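Local coordinates for protein peptidase S8 and S53, subtilisin, kexin, sedolisin (Mycobacterium smegmatis, PDB 4KG7) that probably cleaves peptide bonds as a subtilisin-like serine endopeptidase, the mycosin MycP3 of the mycobacterial ESX-3 (type VII) secretion system, at residues A[72-77]-A[100-105]; A[66-71]-A[129-134]; A[281-286]-A[366-371]; A[262-267]-A[319-324]; A[163-168]-A[196-201]. All blocks are in the same frame, centred on the assembly; numbering follows the deposited sequence.

Contact 1: residues A[72-77]-A[100-105]; sequences IDTGVQ and DCDGHG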
# COMPACT_ATOMS: atom_id res chain seq x y z
N ILE A 72 -0.36 -5.50 4.89
CA ILE A 72 -1.32 -6.45 4.34
C ILE A 72 -0.86 -6.70 2.93
O ILE A 72 -1.00 -5.85 2.09
CB ILE A 72 -2.74 -5.88 4.44
CG1 ILE A 72 -3.10 -5.62 5.91
CG2 ILE A 72 -3.71 -6.82 3.76
CD1 ILE A 72 -4.53 -5.13 6.09
N ASP A 73 -0.22 -7.85 2.68
CA ASP A 73 0.55 -8.00 1.44
C ASP A 73 0.81 -9.48 1.17
O ASP A 73 0.02 -10.33 1.54
CB ASP A 73 1.82 -7.17 1.54
CG ASP A 73 2.27 -6.60 0.21
OD1 ASP A 73 2.72 -7.40 -0.62
OD2 ASP A 73 2.23 -5.36 -0.02
N THR A 74 1.91 -9.77 0.48
CA THR A 74 2.28 -11.13 0.11
C THR A 74 3.15 -11.84 1.19
O THR A 74 3.79 -12.85 0.89
CB THR A 74 3.07 -11.16 -1.21
OG1 THR A 74 4.37 -10.58 -1.03
CG2 THR A 74 2.33 -10.46 -2.37
N GLY A 75 3.15 -11.33 2.43
CA GLY A 75 4.07 -11.83 3.45
C GLY A 75 5.33 -11.00 3.46
O GLY A 75 5.66 -10.30 2.48
N VAL A 76 6.06 -11.11 4.57
CA VAL A 76 7.30 -10.37 4.76
C VAL A 76 8.34 -11.34 5.27
O VAL A 76 8.14 -11.98 6.30
CB VAL A 76 7.14 -9.22 5.78
CG1 VAL A 76 8.48 -8.51 6.05
CG2 VAL A 76 6.13 -8.20 5.31
N GLN A 77 9.45 -11.43 4.56
CA GLN A 77 10.54 -12.32 4.96
C GLN A 77 11.48 -11.64 5.93
O GLN A 77 12.19 -10.72 5.55
CB GLN A 77 11.30 -12.76 3.71
CG GLN A 77 12.09 -14.04 3.82
CD GLN A 77 11.19 -15.27 3.97
OE1 GLN A 77 10.24 -15.51 3.19
NE2 GLN A 77 11.46 -16.05 4.97
N ASP A 100 7.40 -14.92 2.48
CA ASP A 100 7.07 -14.18 1.29
C ASP A 100 7.57 -14.93 0.05
O ASP A 100 8.76 -14.94 -0.23
CB ASP A 100 7.74 -12.81 1.39
CG ASP A 100 7.42 -11.90 0.21
OD1 ASP A 100 6.58 -12.29 -0.64
OD2 ASP A 100 8.04 -10.82 0.13
N CYS A 101 6.63 -15.51 -0.68
CA CYS A 101 6.93 -16.30 -1.88
C CYS A 101 7.00 -15.41 -3.13
O CYS A 101 7.31 -15.89 -4.22
CB CYS A 101 5.82 -17.36 -2.01
SG CYS A 101 5.90 -18.61 -3.33
N ASP A 102 6.78 -14.10 -2.97
CA ASP A 102 6.64 -13.18 -4.11
C ASP A 102 7.69 -12.08 -4.13
O ASP A 102 8.10 -11.62 -5.19
CB ASP A 102 5.28 -12.49 -4.04
CG ASP A 102 4.15 -13.44 -4.29
OD1 ASP A 102 3.78 -13.60 -5.47
OD2 ASP A 102 3.64 -14.05 -3.33
N GLY A 103 8.10 -11.63 -2.97
CA GLY A 103 9.09 -10.56 -2.85
C GLY A 103 8.47 -9.21 -2.53
O GLY A 103 9.15 -8.27 -2.10
N HIS A 104 7.17 -9.10 -2.78
CA HIS A 104 6.51 -7.81 -2.79
C HIS A 104 6.32 -7.24 -1.40
O HIS A 104 6.71 -6.09 -1.09
CB HIS A 104 5.17 -7.97 -3.50
CG HIS A 104 4.50 -6.68 -3.80
ND1 HIS A 104 3.59 -6.11 -2.94
CD2 HIS A 104 4.60 -5.85 -4.86
CE1 HIS A 104 3.19 -4.96 -3.44
NE2 HIS A 104 3.79 -4.77 -4.60
N GLY A 105 5.77 -8.06 -0.51
CA GLY A 105 5.59 -7.67 0.88
C GLY A 105 6.90 -7.26 1.54
O GLY A 105 6.96 -6.32 2.34
O HOH W 1 3.80 -14.97 -0.75
O HOH W 2 10.75 -17.15 1.10
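Asp73 meets His104 across this contact as two members of the predicted charge-relay system of a subtilase. Followed outward, Asp73 CB packs over Gly105 CA, CG lies in the plane of the imidazole at its edge, and OD1 accepts a hydrogen bond from His104 ND1 at 2.8 Å; OD2 lies beside the same ring edge, 3.6 Å from His104 CE1. The ND1 bond is nearly straight (173°) and uses the syn lone pair of OD1, with carboxylate and ring only 23° from coplanar. The anti lone pair of the same oxygen receives Thr74 N at 2.7 Å, which fixes the carboxylate's rotation. Thr74 OG1 accepts from Gly105 N (2.9 Å) and donates to Asp100 OD1 (2.8 Å), a hydroxyl suited to both roles. Asp100 OD1 also accepts from Asp102 N, an Asx turn, and from Gly103 N, which extends it to an Asx motif, while its OD2 bonds Thr106. Gly105, with no side chain to point at segment 72-77, lets Gly75 O come within 3.1 Å of its CA. With ND1 so engaged, His104 turns NE2 to one of two Ser319 conformers in a weak hydrogen bond, consistent with a general-base relay.

Contact 2: residues A[66-71]-A[129-134]; sequences GQTVAV and RLISIR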
# COMPACT_ATOMS: atom_id res chain seq x y z
N GLY A 66 7.32 3.76 18.70
CA GLY A 66 6.05 3.46 19.31
C GLY A 66 4.93 3.12 18.35
O GLY A 66 3.84 2.82 18.80
N GLN A 67 5.20 3.20 17.05
CA GLN A 67 4.15 2.99 16.06
C GLN A 67 4.20 1.59 15.51
O GLN A 67 5.28 1.03 15.34
CB GLN A 67 4.28 4.00 14.92
CG GLN A 67 4.26 5.44 15.39
CD GLN A 67 3.22 5.72 16.43
OE1 GLN A 67 2.03 5.61 16.15
NE2 GLN A 67 3.66 6.02 17.67
N THR A 68 3.02 1.01 15.27
CA THR A 68 2.90 -0.30 14.65
C THR A 68 2.23 -0.13 13.29
O THR A 68 1.14 0.44 13.22
CB THR A 68 2.07 -1.26 15.51
OG1 THR A 68 2.71 -1.44 16.78
CG2 THR A 68 1.96 -2.59 14.84
N VAL A 69 2.86 -0.62 12.24
CA VAL A 69 2.32 -0.57 10.89
C VAL A 69 2.02 -1.98 10.43
O VAL A 69 2.92 -2.84 10.44
CB VAL A 69 3.31 0.09 9.88
CG1 VAL A 69 2.69 0.18 8.50
CG2 VAL A 69 3.79 1.47 10.36
N ALA A 70 0.78 -2.22 10.04
CA ALA A 70 0.43 -3.52 9.45
C ALA A 70 0.68 -3.49 7.96
O ALA A 70 0.27 -2.56 7.29
CB ALA A 70 -1.03 -3.85 9.71
N VAL A 71 1.33 -4.54 7.45
CA VAL A 71 1.62 -4.71 6.03
C VAL A 71 0.72 -5.86 5.57
O VAL A 71 0.98 -7.02 5.90
CB VAL A 71 3.13 -5.01 5.85
CG1 VAL A 71 3.45 -5.31 4.39
CG2 VAL A 71 3.95 -3.84 6.35
N ARG A 129 7.40 -0.67 14.38
CA ARG A 129 7.30 -2.12 14.33
C ARG A 129 6.33 -2.48 13.23
O ARG A 129 5.42 -1.72 12.93
CB ARG A 129 6.82 -2.66 15.66
CG ARG A 129 7.95 -2.68 16.67
CD ARG A 129 7.52 -3.29 17.99
NE ARG A 129 6.42 -2.56 18.64
CZ ARG A 129 5.12 -2.84 18.52
NH1 ARG A 129 4.67 -3.83 17.75
NH2 ARG A 129 4.24 -2.10 19.20
N LEU A 130 6.56 -3.62 12.60
CA LEU A 130 5.69 -4.06 11.55
C LEU A 130 4.95 -5.30 11.98
O LEU A 130 5.48 -6.12 12.72
CB LEU A 130 6.52 -4.43 10.32
CG LEU A 130 7.31 -3.27 9.72
CD1 LEU A 130 8.26 -3.80 8.66
CD2 LEU A 130 6.37 -2.23 9.16
N ILE A 131 3.71 -5.43 11.52
CA ILE A 131 2.96 -6.70 11.57
C ILE A 131 2.73 -7.13 10.13
O ILE A 131 2.17 -6.34 9.32
CB ILE A 131 1.60 -6.55 12.26
CG1 ILE A 131 1.78 -6.11 13.71
CG2 ILE A 131 0.84 -7.86 12.21
CD1 ILE A 131 0.51 -5.57 14.31
N SER A 132 3.14 -8.35 9.78
CA SER A 132 2.92 -8.88 8.44
C SER A 132 1.72 -9.83 8.39
O SER A 132 1.71 -10.84 9.07
CB SER A 132 4.11 -9.68 7.97
OG SER A 132 3.83 -10.21 6.71
N ILE A 133 0.74 -9.49 7.56
CA ILE A 133 -0.44 -10.33 7.31
C ILE A 133 -0.38 -10.69 5.83
O ILE A 133 -0.47 -9.81 4.96
CB ILE A 133 -1.75 -9.57 7.60
CG1 ILE A 133 -1.82 -9.18 9.08
CG2 ILE A 133 -2.96 -10.42 7.25
CD1 ILE A 133 -2.95 -8.22 9.38
N ARG A 134 -0.20 -11.96 5.52
CA ARG A 134 -0.21 -12.35 4.13
C ARG A 134 -1.65 -12.51 3.67
O ARG A 134 -2.34 -13.45 4.01
CB ARG A 134 0.58 -13.65 3.81
CG ARG A 134 0.49 -13.98 2.32
CD ARG A 134 1.50 -14.99 1.82
NE ARG A 134 1.25 -16.33 2.32
CZ ARG A 134 1.93 -17.39 1.93
NH1 ARG A 134 2.86 -17.29 1.00
NH2 ARG A 134 1.65 -18.58 2.46
O HOH W 3 2.58 -9.11 4.34
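Val69 lies between Arg129 and Ile131 in a parallel pair of strands, 68-71 beside 129-134, within the central parallel sheet of the subtilisin fold. Its N donates to Arg129 O at 2.9 Å and its O accepts from Ile131 N, so one residue bonds to two on the neighbouring strand, as parallel pairing requires. Val71 repeats this with Ile131 O, at 2.7 Å, and with Ile133 N, while Gln67 O starts the series by accepting from Arg129 N. The strands run 22° apart. Side chains alternate between the two faces. Val69, Val71 and Leu130 share one, where Leu130 CD2 reaches back over Val69 CB at 3.9 Å and also touches Val71 CG2. Thr68, Ala70 and Ile131 occupy the other, and at its exposed start the guanidinium of Arg129 folds back so that Thr68 OG1 lies over one of its faces. Farther out, helix 104-113 covers the first face through Val108, Ala109 and Ile112, a buried setting that suits branched aliphatic residues, and the small Ala70 admits helix 150-170 to the second. A water donates to Val71 O and to Ser132 OG, which is itself hydrogen-bonded to Gly97 O. Thr68 chi1 of -62° sets OG1 beside the backbone N and CG2 anti to it, and that CG2 methyl presses against Ile131 CD1 at 3.4 Å, tighter than usual carbon contact.

Contact 3: residues A[281-286]-A[366-371]; sequences VGIAAP and GMVDPV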
# COMPACT_ATOMS: atom_id res chain seq x y z
N VAL A 281 -7.83 9.51 -5.59
CA VAL A 281 -6.38 9.67 -5.31
C VAL A 281 -6.17 10.91 -4.45
O VAL A 281 -6.65 12.00 -4.78
CB VAL A 281 -5.51 9.73 -6.57
CG1 VAL A 281 -4.05 9.86 -6.17
CG2 VAL A 281 -5.71 8.45 -7.38
N GLY A 282 -5.47 10.73 -3.32
CA GLY A 282 -5.30 11.79 -2.32
C GLY A 282 -3.90 12.37 -2.16
O GLY A 282 -3.73 13.49 -1.68
N ILE A 283 -2.89 11.62 -2.58
CA ILE A 283 -1.51 12.02 -2.31
C ILE A 283 -0.64 11.15 -3.20
O ILE A 283 -1.14 10.22 -3.85
CB ILE A 283 -1.19 11.81 -0.80
CG1 ILE A 283 0.04 12.62 -0.34
CG2 ILE A 283 -1.05 10.35 -0.48
CD1 ILE A 283 0.14 12.71 1.17
N ALA A 284 0.66 11.42 -3.25
CA ALA A 284 1.58 10.61 -4.03
C ALA A 284 2.90 10.45 -3.34
O ALA A 284 3.20 11.16 -2.38
CB ALA A 284 1.78 11.19 -5.40
N ALA A 285 3.69 9.50 -3.82
CA ALA A 285 5.08 9.36 -3.34
C ALA A 285 5.92 8.65 -4.42
O ALA A 285 5.39 8.16 -5.40
CB ALA A 285 5.10 8.59 -2.01
N PRO A 286 7.24 8.62 -4.25
CA PRO A 286 8.05 7.98 -5.29
C PRO A 286 7.67 6.53 -5.57
O PRO A 286 7.49 5.75 -4.63
CB PRO A 286 9.47 8.10 -4.75
CG PRO A 286 9.39 9.36 -3.91
CD PRO A 286 8.08 9.18 -3.20
N GLY A 366 -0.47 15.79 -4.31
CA GLY A 366 0.93 15.82 -4.78
C GLY A 366 1.84 15.00 -3.89
O GLY A 366 1.38 14.29 -2.98
N MET A 367 3.14 15.10 -4.15
CA MET A 367 4.12 14.28 -3.42
C MET A 367 4.11 14.64 -1.94
O MET A 367 4.17 15.81 -1.55
CB MET A 367 5.54 14.43 -3.97
CG MET A 367 6.55 13.44 -3.37
SD MET A 367 8.09 13.57 -4.29
CE MET A 367 8.56 15.28 -4.17
N VAL A 368 4.03 13.62 -1.11
CA VAL A 368 4.12 13.78 0.33
C VAL A 368 5.40 14.51 0.69
O VAL A 368 6.44 14.35 0.03
CB VAL A 368 4.05 12.39 1.02
CG1 VAL A 368 5.25 11.50 0.70
CG2 VAL A 368 3.81 12.48 2.52
N ASP A 369 5.31 15.33 1.73
CA ASP A 369 6.44 16.16 2.16
C ASP A 369 6.63 15.91 3.65
O ASP A 369 6.01 16.59 4.48
CB ASP A 369 6.19 17.63 1.86
CG ASP A 369 7.39 18.51 2.15
OD1 ASP A 369 8.22 18.17 3.04
OD2 ASP A 369 7.47 19.61 1.54
N PRO A 370 7.48 14.92 3.99
CA PRO A 370 7.60 14.51 5.38
C PRO A 370 8.00 15.62 6.35
O PRO A 370 7.39 15.74 7.41
CB PRO A 370 8.66 13.41 5.33
CG PRO A 370 8.53 12.85 3.99
CD PRO A 370 8.18 13.98 3.09
N VAL A 371 8.97 16.45 6.00
CA VAL A 371 9.41 17.50 6.93
C VAL A 371 8.30 18.52 7.15
O VAL A 371 8.04 18.96 8.27
CB VAL A 371 10.73 18.15 6.47
CG1 VAL A 371 11.00 19.40 7.27
CG2 VAL A 371 11.88 17.16 6.58
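Ala284 and Met367 form a single backbone bridge where segment 366-371 leans on strand 281-286, the outermost strand on this side of the parallel subtilisin-type sheet. Two backbone hydrogen bonds make the bridge. Val368 N donates to Ala284 O at 2.9 Å with an angle of 163° at the hydrogen. Ala284 N donates to Gly366 O at 3.0 Å, but more bent (140°) and from well above the carbonyl plane. Gly366 adopts a positive phi of 98°, a conformation that glycine reaches easily, and thereby brings its carbonyl to the strand. Weaker polar support comes from the CA-H of Met367, directed at Ala284 O over 3.4 Å. Beyond the bridge, Asp369 occupies the N-cap of helix 370-375, with OD1 accepting from Ala372 N. The apolar contacts gather around Val368. One of its methyls, CG2, meets Ile283 CD1 at 3.9 Å, while CG1 turns to Ala285 CB; a branched valine can thus touch two strand residues at once, and the short alanines let the incoming backbone approach the strand. Met367 points its CB away from the strand, and its extended chain runs alongside until SD lies 4.4 Å from Pro286 CG. Around this core, Leu53 of helix 48-53 touches Pro286 and Val368, and Tyr324 and Val325 of helix 318-335 cover Ala285. The remaining side-chain-to-backbone contact sets Ile283 CG1 against Gly366 O at 3.4 Å.

Contact 4: residues A[262-267]-A[319-324]; sequences VGAVDS and SYAAAY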
# COMPACT_ATOMS: atom_id res chain seq x y z
N VAL A 262 -2.84 6.45 -2.78
CA VAL A 262 -1.54 6.97 -3.10
C VAL A 262 -1.12 6.67 -4.53
O VAL A 262 -0.96 5.51 -4.91
CB VAL A 262 -0.48 6.36 -2.16
CG1 VAL A 262 0.88 6.97 -2.39
CG2 VAL A 262 -0.87 6.54 -0.72
N GLY A 263 -0.93 7.75 -5.31
CA GLY A 263 -0.36 7.64 -6.65
C GLY A 263 1.15 7.67 -6.63
O GLY A 263 1.76 7.94 -5.61
N ALA A 264 1.77 7.34 -7.77
CA ALA A 264 3.23 7.28 -7.93
C ALA A 264 3.75 8.52 -8.67
O ALA A 264 3.13 8.99 -9.62
CB ALA A 264 3.64 6.05 -8.68
N VAL A 265 4.86 9.05 -8.18
CA VAL A 265 5.61 10.08 -8.89
C VAL A 265 7.01 9.62 -9.23
O VAL A 265 7.57 8.71 -8.59
CB VAL A 265 5.66 11.42 -8.13
CG1 VAL A 265 4.30 12.09 -8.08
CG2 VAL A 265 6.26 11.23 -6.73
N ASP A 266 7.58 10.23 -10.26
CA ASP A 266 9.00 10.10 -10.51
C ASP A 266 9.83 10.85 -9.44
O ASP A 266 9.28 11.47 -8.55
CB ASP A 266 9.31 10.47 -11.99
CG ASP A 266 9.17 11.95 -12.31
OD1 ASP A 266 9.23 12.81 -11.43
OD2 ASP A 266 9.06 12.22 -13.52
N SER A 267 11.15 10.75 -9.51
CA SER A 267 11.97 11.38 -8.44
C SER A 267 11.88 12.92 -8.41
O SER A 267 12.25 13.51 -7.39
CB SER A 267 13.43 10.92 -8.51
OG SER A 267 13.97 11.19 -9.79
N SER A 319 2.45 0.50 -5.49
CA SER A 319 2.64 -0.26 -4.26
C SER A 319 3.75 0.37 -3.40
O SER A 319 3.62 0.49 -2.17
CB SER A 319 2.98 -1.69 -4.62
OG SER A 319 4.08 -1.70 -5.51
N TYR A 320 4.82 0.79 -4.02
CA TYR A 320 5.97 1.35 -3.31
C TYR A 320 5.69 2.75 -2.83
O TYR A 320 6.16 3.14 -1.76
CB TYR A 320 7.22 1.25 -4.20
CG TYR A 320 7.42 -0.16 -4.72
CD1 TYR A 320 7.64 -1.20 -3.84
CD2 TYR A 320 7.33 -0.46 -6.08
CE1 TYR A 320 7.75 -2.52 -4.27
CE2 TYR A 320 7.46 -1.77 -6.52
CZ TYR A 320 7.67 -2.79 -5.61
OH TYR A 320 7.78 -4.08 -6.08
N ALA A 321 4.94 3.53 -3.61
CA ALA A 321 4.50 4.87 -3.24
C ALA A 321 3.68 4.78 -1.95
O ALA A 321 3.87 5.56 -1.01
CB ALA A 321 3.67 5.47 -4.38
N ALA A 322 2.72 3.86 -1.92
CA ALA A 322 1.90 3.67 -0.70
C ALA A 322 2.78 3.37 0.50
O ALA A 322 2.58 3.92 1.58
CB ALA A 322 0.89 2.55 -0.91
N ALA A 323 3.77 2.50 0.30
CA ALA A 323 4.64 2.13 1.39
C ALA A 323 5.34 3.34 1.97
O ALA A 323 5.40 3.53 3.18
CB ALA A 323 5.65 1.11 0.92
N TYR A 324 5.86 4.20 1.10
CA TYR A 324 6.48 5.45 1.57
C TYR A 324 5.51 6.26 2.40
O TYR A 324 5.89 6.77 3.46
CB TYR A 324 6.98 6.27 0.38
CG TYR A 324 8.32 5.87 -0.16
CD1 TYR A 324 9.46 5.88 0.67
CD2 TYR A 324 8.52 5.64 -1.53
CE1 TYR A 324 10.70 5.55 0.20
CE2 TYR A 324 9.77 5.31 -2.01
CZ TYR A 324 10.87 5.31 -1.16
OH TYR A 324 12.13 5.03 -1.64
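Ala321 and Ala322 press against Val262, Gly263 and Ala264 where helix 318-335, which carries the predicted nucleophile, Ser319, in its first turn, crosses a strand of the central parallel sheet of this subtilisin-fold protease. The segment axes approach to 6.9 Å at 109°, a close approach made possible by the small residues at the crossing. The helical segment opens with Ser319, whose CB points away from strand 259-265; its hydroxyl lies on the active-site side, and its carbonyl accepts from Ser179. Tyr320 follows on the side of helix 104-113. Ala321 then turns its methyl to the strand and makes most of the helix's side of the contact, its CB meeting Val262 CG1 at 3.7 Å and the CB of Ala264 at 4.3 Å. Ala322 sits beside it, its CB 4.2 Å from Val262 CB and also against Val211 and Ala213 of the next strand, so a single methyl spans two strands. Ala323 faces the other way, and it and Tyr324 join Tyr320 in packing on helix 104-113, through Ile112 and Leu111. On the strand, Val262 has CG1 anti to the backbone N (chi1 -176°), which lays that methyl along the peptide joining Ala321 to Ala322, with Val262 CG1 3.6 Å from Ala321 C. Glycine at 263 puts no side chain on the strand's far face, and the carbonyl oxygen of Gly263 meets Ala321 CB at 3.4 Å.

Contact 5: residues A[163-168]-A[196-201]; sequences RAVVRA and GAALRY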
# COMPACT_ATOMS: atom_id res chain seq x y z
N ARG A 163 -11.36 -9.08 6.18
CA ARG A 163 -10.97 -9.73 7.42
C ARG A 163 -9.59 -9.25 7.87
O ARG A 163 -9.35 -9.04 9.07
CB ARG A 163 -11.00 -11.25 7.26
CG ARG A 163 -12.41 -11.79 7.14
CD ARG A 163 -12.41 -13.31 7.27
NE ARG A 163 -12.02 -13.99 6.04
CZ ARG A 163 -11.21 -15.04 5.93
NH1 ARG A 163 -10.51 -15.53 6.95
NH2 ARG A 163 -11.06 -15.60 4.75
N ALA A 164 -8.67 -9.14 6.92
CA ALA A 164 -7.29 -8.74 7.27
C ALA A 164 -7.23 -7.34 7.85
O ALA A 164 -6.41 -7.06 8.71
CB ALA A 164 -6.40 -8.84 6.04
N VAL A 165 -8.08 -6.47 7.35
CA VAL A 165 -8.14 -5.10 7.85
C VAL A 165 -8.61 -5.07 9.30
O VAL A 165 -8.02 -4.39 10.12
CB VAL A 165 -9.02 -4.22 6.92
CG1 VAL A 165 -9.48 -2.93 7.60
CG2 VAL A 165 -8.32 -3.94 5.59
N VAL A 166 -9.67 -5.81 9.60
CA VAL A 166 -10.14 -5.94 10.96
C VAL A 166 -9.05 -6.55 11.84
O VAL A 166 -8.82 -6.08 12.95
CB VAL A 166 -11.40 -6.79 11.02
CG1 VAL A 166 -11.73 -7.12 12.47
CG2 VAL A 166 -12.52 -6.03 10.33
N ARG A 167 -8.40 -7.61 11.36
CA ARG A 167 -7.32 -8.25 12.13
C ARG A 167 -6.18 -7.27 12.44
O ARG A 167 -5.74 -7.18 13.57
CB ARG A 167 -6.81 -9.46 11.36
CG ARG A 167 -5.83 -10.33 12.11
CD ARG A 167 -5.38 -11.47 11.21
NE ARG A 167 -4.61 -12.46 11.98
CZ ARG A 167 -5.13 -13.37 12.82
NH1 ARG A 167 -6.46 -13.52 12.94
NH2 ARG A 167 -4.33 -14.22 13.48
N ALA A 168 -5.76 -6.51 11.44
CA ALA A 168 -4.70 -5.52 11.63
C ALA A 168 -5.09 -4.50 12.69
O ALA A 168 -4.31 -4.18 13.56
CB ALA A 168 -4.42 -4.82 10.33
N GLY A 196 -16.35 -2.24 3.02
CA GLY A 196 -16.61 -0.91 3.52
C GLY A 196 -16.75 -0.87 5.03
O GLY A 196 -16.17 -0.02 5.70
N ALA A 197 -17.49 -1.82 5.58
CA ALA A 197 -17.69 -1.89 7.03
C ALA A 197 -16.36 -2.10 7.76
O ALA A 197 -16.12 -1.51 8.81
CB ALA A 197 -18.67 -2.98 7.39
N ALA A 198 -15.56 -3.01 7.23
CA ALA A 198 -14.23 -3.26 7.80
C ALA A 198 -13.34 -2.03 7.80
O ALA A 198 -12.66 -1.71 8.80
CB ALA A 198 -13.58 -4.40 7.03
N LEU A 199 -13.29 -1.34 6.66
CA LEU A 199 -12.46 -0.13 6.55
C LEU A 199 -12.93 0.98 7.47
O LEU A 199 -12.12 1.64 8.09
CB LEU A 199 -12.44 0.36 5.11
CG LEU A 199 -11.80 -0.62 4.10
CD1 LEU A 199 -12.21 -0.22 2.70
CD2 LEU A 199 -10.28 -0.70 4.22
N ARG A 200 -14.24 1.16 7.57
CA ARG A 200 -14.80 2.11 8.51
C ARG A 200 -14.48 1.77 9.96
O ARG A 200 -14.15 2.64 10.74
CB ARG A 200 -16.31 2.23 8.31
CG ARG A 200 -16.96 3.28 9.20
CD ARG A 200 -18.44 3.40 8.93
NE ARG A 200 -19.13 4.21 9.94
CZ ARG A 200 -19.53 3.75 11.13
NH1 ARG A 200 -19.27 2.52 11.54
NH2 ARG A 200 -20.18 4.56 11.96
N TYR A 201 -14.62 0.50 10.33
CA TYR A 201 -14.25 0.04 11.67
C TYR A 201 -12.81 0.36 12.02
O TYR A 201 -12.48 0.93 13.07
CB TYR A 201 -14.51 -1.46 11.78
CG TYR A 201 -13.99 -2.11 13.03
CD1 TYR A 201 -14.64 -1.94 14.24
CD2 TYR A 201 -12.83 -2.87 13.01
CE1 TYR A 201 -14.16 -2.53 15.39
CE2 TYR A 201 -12.35 -3.50 14.15
CZ TYR A 201 -13.01 -3.30 15.35
OH TYR A 201 -12.60 -3.89 16.51
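Val166 and Ala198 form the tight centre of a packing between two nearly parallel helices, 150-170 and 193-205, that flank the parallel sheet of this subtilisin-type alpha/beta fold. The axes of segments 163-168 and 196-201 run 16° apart and approach to 8.6 Å, and the CA atoms of Val166 and Ala198 are the nearest pair at 5.8 Å. Ala198 suits this point because its single methyl, CB, leaves room for Val166 CG2 at 3.8 Å. Val165 adds a second grip: its CG1 rests on the Ala198 carbonyl oxygen, 3.6 Å away, and CG2 meets Leu199 CD2, the two side chains crossing at about a right angle. Leu199 sends its CB away from the partner helix, and its long chain carries CD2 back. Here the packing faces inward, for Val165 also touches Ile72 and Ile178 of the sheet. The other side is looser and partly exposed, with Arg200 exposed on the outer flank. Tyr201 marks this border; its hydroxyl is held by Asp170, so a residue with both an apolar ring and a polar end fits the place. The Tyr201 side chain crosses that of Val166 at about a right angle, and Val166 CG1 stands 4.0 Å from Tyr201 CE2.

Contacts 1 and 4 together hold the predicted triad: their centres lie 18 Å apart, yet His104 NE2 of contact 1 comes within 3.2 Å of Ser319 OG of contact 4 in one of its two conformers, a weak hydrogen bond. Contact 2 shares strand 68-73 with contact 1 and runs straight into it, with Asp73 N 3.0 Å from Ile133 O, so the pairing of the strands leads directly to the triad aspartate. Contact 5 backs the same strands from the opposite sheet face to helix 104-113, Ala168 CB lying 3.6 Å from Ala70 CB. Contacts 3 and 4 are neighbours at the far edge of the sheet, centres 8 Å apart, joined by Gly263 N to Ile283 O at 2.9 Å.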